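Local coordinates for protein acyl-homoserine-lactone synthase (Mesorhizobium sp. ORS 3359, PDB 6WNS) that catalyses the synthesis of an acyl-homoserine lactone, a bacterial quorum-sensing signal, probably using acyl-coenzyme A as the acyl donor and S-adenosylmethionine as its other substrate, at residues A[130-135]-A[198-203]; A[54-59]-A[136-141]; A[87-92]-A[172-177]. One frame throughout, in Å; residues are numbered along the deposited sequence.

Interaction 1: residues A[130-135]-A[198-203]; sequences LETAQS and AILADG
Leu200 sets its branched end against the base of Glu131, and these two bury more surface than any other residues of the contact between the last turns of helix 121-135 and the C-terminal tail. Both methyls share the work: Leu200 CD1 lies 3.7 Å and Leu200 CD2 3.8 Å from Glu131 CB, so the fork straddles that one carbon. CG of Leu200 is anti to its own carbonyl carbon (chi1 -50°), which carries both methyls to the helix.

Contacts of carbon with polar atoms form a second group. Leu200 CD2 also reaches Thr132 OG1 at 3.4 Å, a hydroxyl already hydrogen-bonded to Gly128 O one turn earlier in the helix. Beyond CG the Glu131 chain is extended, and its carboxylate passes over the tail: OE2 lies 3.7 Å from Leu200 CG, while OE1 lies 3.6 Å from CD1 of Ile199, whose side chain crosses that of Glu131 at about a right angle. OE1 also forms a salt bridge to Arg190 of helix 183-192.

No hydrogen bond joins the two segments; those present lie within each or reach third parties. Ser135 OG donates to Thr132 O at 2.6 Å, tilted 21° from the carbonyl plane, while backbone bonds from Ile199 and Ala201 to Ile4 hold the tail along strand 4-7. With an alanine at Leu200, CD1 and CD2 are gone, and Glu131 CB and Thr132 OG1 would probably be left without the methyls that pack on them.

The chemistry thus implies docking by shape: the tail is aligned by strand 4-7, and its leucine packs on the aliphatic part of a glutamate whose charge is probably balanced by Arg190.

Interaction 2: residues A[54-59]-A[136-141]; sequences HALYVL and LGIRQI
Leu56 and Leu136 reach toward each other tip to tip, methyl against methyl, and only the ends of the two side chains touch. At its base, Leu56 CB leaves strand 56-60 in the direction of 136-141 but is still 5.6 Å from Leu136 CD1. Next along, Leu56 CG, anti to its own carbonyl carbon (chi1 -44°), is 5.1 Å from Leu136 CD1. There the chain divides. Leu56 CD2 turns off and stays 5.3 Å from Leu136 CD1, whereas Leu56 CD1 continues the extended line from CA (chi2 178°) and arrives 3.9 Å from Leu136 CD1. Leu56 CD1 has a looser second neighbour in Ile138 CD1 at 4.5 Å. As Leu136 CD1 and Ile138 CD1 are themselves 4.3 Å apart, the three methyls form a nearly regular triangle.

The two partners come from a helix end. Gly137, with phi 73°, is the first residue to leave helical geometry after helix 121-135, in a Schellman motif with two bonds back into the last turn. The glycine lies between Leu136 and Ile138 in sequence, and the turn still presents both of them to Leu56.

In the sheet, strands 69-75 and 100-108 lie between strand 56-60 and strand 140-146, so this contact spans two strands across one face. Phe101 of strand 100-108 touches both Leu56 and Ile138, and Leu73 of strand 69-75 and Leu6 of strand 4-7 back Leu56 and Leu136 respectively, while Tyr57 and Leu59 pack against helix 16-31.

Interaction 3: residues A[87-92]-A[172-177]; sequences PILAGG and GDIIAL
Leu89 meets Ala176 at the base of its side chain and Ile174 at the end, so one leucine spans two residues of the strand. CB of Leu89 stands 3.6 Å from Ala176 CB, the closest carbon pair of the contact. The small alanine methyl, Ala176 CB, also lies 3.7 Å from Leu89 O. Further out, the leucine chain is extended (chi2 173°) and Leu89 CD1 comes to 3.9 Å from Ile174 CD1, the two side chains crossing at about a right angle. Ile174 can answer because CG1 lies between its backbone N and carbonyl carbon (chi1 62°), which swings CD1 toward the leucine.

Leu89 belongs to a short 3-10 segment, residues 87-89, and the turn that follows is tied down by Pro87 O. That oxygen accepts from Ala90 N at 3.1 Å and from Gly92 N at 2.8 Å, on opposite faces of its carbonyl plane. In the mixed sheet of this acetyltransferase-like fold, strand 174-180 runs antiparallel between strands 140-146 and 160-162, and the loop packs onto it. Val144 of the neighbouring strand touches both Leu89 and Ile174; Met82 of helix 81-84 touches Ala176.

The backbones meet through a single water, which donates to Leu89 O at 2.7 Å and accepts from Ala176 N at 3.2 Å.

Interactions 1 and 2 adjoin, their centres about 10 Å apart, because helix 121-135 runs directly into the turn before strand 140-146. Ala133 O probably accepts a hydrogen bond from Ile138 N at 2.9 Å, and Ala133 CB packs on Ile141 CD1 at 4.0 Å. Interaction 3 lies apart: its centre is about 20 Å from that of interaction 2, with nearest atoms about 4 Å apart and no touch, although interaction 2 reaches strand 140-146 and interaction 3 the neighbouring strand 174-180 of the same sheet. Its centre is about 29 Å from that of interaction 1, on the opposite side of the chain's centre. The geometry assigns none of the three to a substrate pocket.

Interaction 1: residues A[130-135]-A[198-203]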
loop_
_atom_site.group_PDB
_atom_site.type_symbol
_atom_site.label_atom_id
_atom_site.label_comp_id
_atom_site.label_asym_id
_atom_site.label_seq_id
_atom_site.Cartn_x
_atom_site.Cartn_y
_atom_site.Cartn_z
ATOM N N LEU A 130 8.119 3.592 1.160
ATOM C CA LEU A 130 9.169 4.174 0.268
ATOM C C LEU A 130 10.505 3.505 0.556
ATOM O O LEU A 130 11.236 3.194 -0.398
ATOM C CB LEU A 130 9.308 5.672 0.498
ATOM C CG LEU A 130 8.073 6.487 0.155
ATOM C CD1 LEU A 130 8.284 7.942 0.524
ATOM C CD2 LEU A 130 7.728 6.321 -1.314
ATOM N N GLU A 131 10.795 3.283 1.833
ATOM C CA GLU A 131 12.074 2.676 2.266
ATOM C C GLU A 131 12.152 1.228 1.770
ATOM O O GLU A 131 13.225 0.786 1.325
ATOM C CB GLU A 131 12.228 2.819 3.778
ATOM C CG GLU A 131 12.685 4.208 4.161
ATOM C CD GLU A 131 13.082 4.360 5.644
ATOM O OE1 GLU A 131 12.655 5.324 6.254
ATOM O OE2 GLU A 131 13.883 3.545 6.155
ATOM N N THR A 132 11.074 0.477 1.872
ATOM C CA THR A 132 11.047 -0.923 1.392
ATOM C C THR A 132 11.218 -0.913 -0.122
ATOM O O THR A 132 12.089 -1.740 -0.627
ATOM C CB THR A 132 9.784 -1.616 1.866
ATOM O OG1 THR A 132 9.748 -1.393 3.279
ATOM C CG2 THR A 132 9.759 -3.085 1.509
ATOM N N ALA A 133 10.531 0.043 -0.818
ATOM C CA ALA A 133 10.604 0.039 -2.297
ATOM C C ALA A 133 12.053 0.385 -2.715
ATOM O O ALA A 133 12.578 -0.265 -3.655
ATOM C CB ALA A 133 9.592 0.994 -2.871
ATOM N N GLN A 134 12.669 1.331 -1.994
ATOM C CA GLN A 134 14.075 1.761 -2.186
ATOM C C GLN A 134 14.956 0.524 -2.121
ATOM O O GLN A 134 15.694 0.255 -3.078
ATOM C CB GLN A 134 14.510 2.714 -1.072
ATOM C CG GLN A 134 15.944 3.249 -1.249
ATOM C CD GLN A 134 15.972 4.733 -1.761
ATOM O OE1 GLN A 134 16.144 5.649 -0.947
ATOM N NE2 GLN A 134 16.037 4.883 -3.147
ATOM N N SER A 135 14.861 -0.180 -1.000
ATOM C CA SER A 135 15.713 -1.340 -0.670
ATOM C C SER A 135 15.598 -2.392 -1.776
ATOM O O SER A 135 16.576 -3.069 -1.970
ATOM C CB SER A 135 15.398 -1.915 0.678
ATOM O OG SER A 135 14.191 -2.670 0.658
ATOM N N ALA A 198 15.383 3.663 13.681
ATOM C CA ALA A 198 15.208 2.730 12.541
ATOM C C ALA A 198 13.713 2.542 12.302
ATOM O O ALA A 198 12.961 2.571 13.302
ATOM C CB ALA A 198 15.882 1.420 12.842
ATOM N N ILE A 199 13.283 2.354 11.041
ATOM C CA ILE A 199 11.853 2.086 10.734
ATOM C C ILE A 199 11.773 0.638 10.226
ATOM O O ILE A 199 11.006 -0.138 10.811
ATOM C CB ILE A 199 11.219 3.071 9.730
ATOM C CG1 ILE A 199 11.336 4.536 10.109
ATOM C CG2 ILE A 199 9.750 2.761 9.558
ATOM C CD1 ILE A 199 10.539 5.430 9.172
ATOM N N LEU A 200 12.563 0.265 9.213
ATOM C CA LEU A 200 12.567 -1.119 8.640
ATOM C C LEU A 200 13.257 -2.089 9.596
ATOM O O LEU A 200 14.369 -1.763 10.022
ATOM C CB LEU A 200 13.332 -1.142 7.315
ATOM C CG LEU A 200 12.952 -0.077 6.289
ATOM C CD1 LEU A 200 13.817 -0.221 5.043
ATOM C CD2 LEU A 200 11.473 -0.179 5.940
ATOM N N ALA A 201 12.663 -3.260 9.840
ATOM C CA ALA A 201 13.344 -4.479 10.353
ATOM C C ALA A 201 14.001 -5.231 9.173
ATOM O O ALA A 201 13.380 -6.158 8.589
ATOM C CB ALA A 201 12.352 -5.329 11.108
ATOM N N ASP A 202 15.226 -4.810 8.848
ATOM C CA ASP A 202 16.135 -5.248 7.745
ATOM C C ASP A 202 16.810 -6.610 8.009
ATOM O O ASP A 202 16.812 -7.478 7.107
ATOM C CB ASP A 202 17.315 -4.271 7.657
ATOM C CG ASP A 202 17.148 -3.034 6.794
ATOM O OD1 ASP A 202 17.675 -1.991 7.190
ATOM O OD2 ASP A 202 16.537 -3.146 5.713
ATOM N N GLY A 203 17.411 -6.789 9.185
ATOM C CA GLY A 203 18.188 -7.996 9.530
ATOM C C GLY A 203 18.073 -9.072 8.453
ATOM O O GLY A 203 19.021 -9.863 8.351
#

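Interaction 2: residues A[54-59]-A[136-141]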
loop_
_atom_site.group_PDB
_atom_site.type_symbol
_atom_site.label_atom_id
_atom_site.label_comp_id
_atom_site.label_asym_id
_atom_site.label_seq_id
_atom_site.Cartn_x
_atom_site.Cartn_y
_atom_site.Cartn_z
ATOM N N HIS A 54 3.396 -13.633 -5.601
ATOM C CA HIS A 54 4.049 -12.403 -6.107
ATOM C C HIS A 54 3.793 -11.194 -5.235
ATOM O O HIS A 54 4.509 -10.174 -5.385
ATOM C CB HIS A 54 3.587 -12.105 -7.524
ATOM C CG HIS A 54 3.975 -13.150 -8.500
ATOM N ND1 HIS A 54 5.291 -13.381 -8.821
ATOM C CD2 HIS A 54 3.234 -14.074 -9.159
ATOM C CE1 HIS A 54 5.352 -14.423 -9.624
ATOM N NE2 HIS A 54 4.096 -14.857 -9.854
ATOM N N ALA A 55 2.885 -11.283 -4.264
ATOM C CA ALA A 55 2.584 -10.147 -3.381
ATOM C C ALA A 55 3.707 -9.920 -2.381
ATOM O O ALA A 55 4.295 -10.900 -1.861
ATOM C CB ALA A 55 1.243 -10.306 -2.691
ATOM N N LEU A 56 3.921 -8.627 -2.079
ATOM C CA LEU A 56 4.710 -8.136 -0.950
ATOM C C LEU A 56 3.806 -7.443 0.059
ATOM O O LEU A 56 3.032 -6.606 -0.335
ATOM C CB LEU A 56 5.756 -7.145 -1.469
ATOM C CG LEU A 56 6.504 -7.569 -2.734
ATOM C CD1 LEU A 56 7.459 -6.435 -3.097
ATOM C CD2 LEU A 56 7.274 -8.845 -2.522
ATOM N N TYR A 57 3.981 -7.766 1.334
ATOM C CA TYR A 57 3.223 -7.171 2.462
ATOM C C TYR A 57 4.198 -6.335 3.285
ATOM O O TYR A 57 5.208 -6.805 3.843
ATOM C CB TYR A 57 2.511 -8.260 3.253
ATOM C CG TYR A 57 1.617 -9.083 2.373
ATOM C CD1 TYR A 57 0.368 -8.607 2.011
ATOM C CD2 TYR A 57 2.049 -10.282 1.839
ATOM C CE1 TYR A 57 -0.466 -9.340 1.164
ATOM C CE2 TYR A 57 1.266 -10.993 0.943
ATOM C CZ TYR A 57 -0.003 -10.523 0.611
ATOM O OH TYR A 57 -0.836 -11.224 -0.194
ATOM N N VAL A 58 3.891 -5.058 3.335
ATOM C CA VAL A 58 4.634 -4.079 4.154
ATOM C C VAL A 58 3.836 -3.757 5.404
ATOM O O VAL A 58 2.887 -2.954 5.326
ATOM C CB VAL A 58 4.901 -2.807 3.369
ATOM C CG1 VAL A 58 5.860 -1.943 4.169
ATOM C CG2 VAL A 58 5.468 -3.139 1.989
ATOM N N LEU A 59 4.190 -4.406 6.503
ATOM C CA LEU A 59 3.372 -4.398 7.726
ATOM C C LEU A 59 4.081 -3.639 8.844
ATOM O O LEU A 59 5.259 -3.955 9.168
ATOM C CB LEU A 59 3.093 -5.839 8.090
ATOM C CG LEU A 59 2.356 -6.611 6.971
ATOM C CD1 LEU A 59 2.039 -7.964 7.485
ATOM C CD2 LEU A 59 1.092 -5.844 6.529
ATOM N N LEU A 136 14.483 -2.504 -2.503
ATOM C CA LEU A 136 14.282 -3.603 -3.500
ATOM C C LEU A 136 14.601 -3.174 -4.963
ATOM O O LEU A 136 14.283 -4.013 -5.917
ATOM C CB LEU A 136 12.824 -4.069 -3.369
ATOM C CG LEU A 136 12.477 -4.800 -2.067
ATOM C CD1 LEU A 136 10.991 -5.161 -2.022
ATOM C CD2 LEU A 136 13.319 -6.052 -1.864
ATOM N N GLY A 137 14.951 -1.855 -5.119
ATOM C CA GLY A 137 15.184 -1.231 -6.442
ATOM C C GLY A 137 13.900 -0.992 -7.230
ATOM O O GLY A 137 13.916 -0.853 -8.523
ATOM N N ILE A 138 12.779 -0.953 -6.483
ATOM C CA ILE A 138 11.507 -0.425 -7.038
ATOM C C ILE A 138 11.725 1.089 -7.084
ATOM O O ILE A 138 12.228 1.610 -6.052
ATOM C CB ILE A 138 10.348 -0.781 -6.097
ATOM C CG1 ILE A 138 10.436 -2.283 -5.812
ATOM C CG2 ILE A 138 9.020 -0.262 -6.658
ATOM C CD1 ILE A 138 9.271 -2.943 -5.238
ATOM N N ARG A 139 11.601 1.650 -8.294
ATOM C CA ARG A 139 11.976 3.075 -8.572
ATOM C C ARG A 139 10.690 3.914 -8.581
ATOM O O ARG A 139 10.709 5.160 -8.158
ATOM C CB ARG A 139 12.720 3.157 -9.898
ATOM C CG ARG A 139 13.866 2.169 -9.986
ATOM C CD ARG A 139 15.176 2.789 -9.552
ATOM N NE ARG A 139 15.625 3.874 -10.418
ATOM C CZ ARG A 139 16.272 3.716 -11.573
ATOM N NH1 ARG A 139 16.511 2.505 -12.048
ATOM N NH2 ARG A 139 16.631 4.771 -12.279
ATOM N N GLN A 140 9.577 3.285 -8.984
ATOM C CA GLN A 140 8.270 3.965 -8.909
ATOM C C GLN A 140 7.186 3.017 -8.364
ATOM O O GLN A 140 7.324 1.732 -8.496
ATOM C CB GLN A 140 7.870 4.504 -10.277
ATOM C CG GLN A 140 8.897 5.506 -10.842
ATOM C CD GLN A 140 8.461 5.798 -12.342
ATOM O OE1 GLN A 140 8.249 4.955 -13.120
ATOM N NE2 GLN A 140 8.176 7.057 -12.678
ATOM N N ILE A 141 6.082 3.633 -7.904
ATOM C CA ILE A 141 4.887 2.897 -7.364
ATOM C C ILE A 141 3.634 3.478 -8.019
ATOM O O ILE A 141 3.497 4.825 -7.971
ATOM C CB ILE A 141 4.784 3.041 -5.838
ATOM C CG1 ILE A 141 5.941 2.343 -5.125
ATOM C CG2 ILE A 141 3.429 2.499 -5.351
ATOM C CD1 ILE A 141 6.322 3.042 -3.832
#

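Interaction 3: residues A[87-92]-A[172-177]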
loop_
_atom_site.group_PDB
_atom_site.type_symbol
_atom_site.label_atom_id
_atom_site.label_comp_id
_atom_site.label_asym_id
_atom_site.label_seq_id
_atom_site.Cartn_x
_atom_site.Cartn_y
_atom_site.Cartn_z
ATOM N N PRO A 87 -8.011 -0.274 -15.750
ATOM C CA PRO A 87 -7.096 0.187 -16.811
ATOM C C PRO A 87 -7.561 1.489 -17.472
ATOM O O PRO A 87 -6.737 2.276 -17.994
ATOM C CB PRO A 87 -7.135 -0.992 -17.793
ATOM C CG PRO A 87 -8.453 -1.684 -17.534
ATOM C CD PRO A 87 -8.622 -1.590 -16.030
ATOM N N ILE A 88 -8.863 1.760 -17.396
ATOM C CA ILE A 88 -9.424 3.019 -17.953
ATOM C C ILE A 88 -8.810 4.241 -17.254
ATOM O O ILE A 88 -8.671 5.268 -17.940
ATOM C CB ILE A 88 -10.963 3.056 -17.980
ATOM C CG1 ILE A 88 -11.403 4.214 -18.870
ATOM C CG2 ILE A 88 -11.578 3.134 -16.577
ATOM C CD1 ILE A 88 -12.798 4.082 -19.398
ATOM N N LEU A 89 -8.356 4.139 -16.005
ATOM C CA LEU A 89 -7.770 5.285 -15.250
ATOM C C LEU A 89 -6.399 5.668 -15.808
ATOM O O LEU A 89 -5.912 6.775 -15.484
ATOM C CB LEU A 89 -7.630 4.928 -13.774
ATOM C CG LEU A 89 -8.962 4.739 -13.030
ATOM C CD1 LEU A 89 -8.707 4.236 -11.634
ATOM C CD2 LEU A 89 -9.783 6.018 -12.969
ATOM N N ALA A 90 -5.728 4.760 -16.490
ATOM C CA ALA A 90 -4.393 5.085 -17.034
ATOM C C ALA A 90 -4.490 5.175 -18.556
ATOM O O ALA A 90 -3.464 4.967 -19.211
ATOM C CB ALA A 90 -3.387 4.057 -16.596
ATOM N N GLY A 91 -5.681 5.431 -19.095
ATOM C CA GLY A 91 -5.887 5.599 -20.549
ATOM C C GLY A 91 -5.921 4.247 -21.260
ATOM O O GLY A 91 -5.808 4.221 -22.510
ATOM N N GLY A 92 -6.056 3.165 -20.507
ATOM C CA GLY A 92 -6.180 1.778 -20.998
ATOM C C GLY A 92 -4.831 1.081 -20.951
ATOM O O GLY A 92 -4.786 -0.189 -21.098
ATOM N N GLY A 172 -17.466 7.977 -3.972
ATOM C CA GLY A 172 -16.047 8.278 -3.857
ATOM C C GLY A 172 -15.491 8.538 -5.243
ATOM O O GLY A 172 -15.891 7.822 -6.185
ATOM N N ASP A 173 -14.617 9.502 -5.371
ATOM C CA ASP A 173 -13.879 9.709 -6.644
ATOM C C ASP A 173 -12.461 9.112 -6.532
ATOM O O ASP A 173 -11.760 9.296 -5.510
ATOM C CB ASP A 173 -13.838 11.186 -7.038
ATOM C CG ASP A 173 -15.199 11.826 -7.178
ATOM O OD1 ASP A 173 -16.208 11.086 -7.285
ATOM O OD2 ASP A 173 -15.259 13.052 -7.098
ATOM N N ILE A 174 -12.001 8.483 -7.607
ATOM C CA ILE A 174 -10.689 7.824 -7.609
ATOM C C ILE A 174 -9.895 8.276 -8.827
ATOM O O ILE A 174 -10.483 8.884 -9.760
ATOM C CB ILE A 174 -10.853 6.299 -7.554
ATOM C CG1 ILE A 174 -11.598 5.722 -8.760
ATOM C CG2 ILE A 174 -11.545 5.921 -6.235
ATOM C CD1 ILE A 174 -11.470 4.174 -8.884
ATOM N N ILE A 175 -8.603 7.990 -8.767
ATOM C CA ILE A 175 -7.617 8.448 -9.793
ATOM C C ILE A 175 -6.392 7.531 -9.715
ATOM O O ILE A 175 -6.142 6.884 -8.661
ATOM C CB ILE A 175 -7.301 9.943 -9.630
ATOM C CG1 ILE A 175 -6.552 10.513 -10.854
ATOM C CG2 ILE A 175 -6.572 10.221 -8.314
ATOM C CD1 ILE A 175 -6.873 11.960 -11.143
ATOM N N ALA A 176 -5.731 7.334 -10.851
ATOM C CA ALA A 176 -4.459 6.606 -10.963
ATOM C C ALA A 176 -3.263 7.567 -10.913
ATOM O O ALA A 176 -3.257 8.636 -11.633
ATOM C CB ALA A 176 -4.514 5.797 -12.221
ATOM N N LEU A 177 -2.247 7.198 -10.129
ATOM C CA LEU A 177 -0.995 7.981 -9.922
ATOM C C LEU A 177 0.233 7.112 -10.201
ATOM O O LEU A 177 0.177 5.878 -9.933
ATOM C CB LEU A 177 -0.967 8.343 -8.442
ATOM C CG LEU A 177 -1.632 9.628 -7.981
ATOM C CD1 LEU A 177 -2.705 10.175 -8.907
ATOM C CD2 LEU A 177 -2.108 9.409 -6.589
HETATM O O HOH W 1 -6.855 8.480 -13.646
#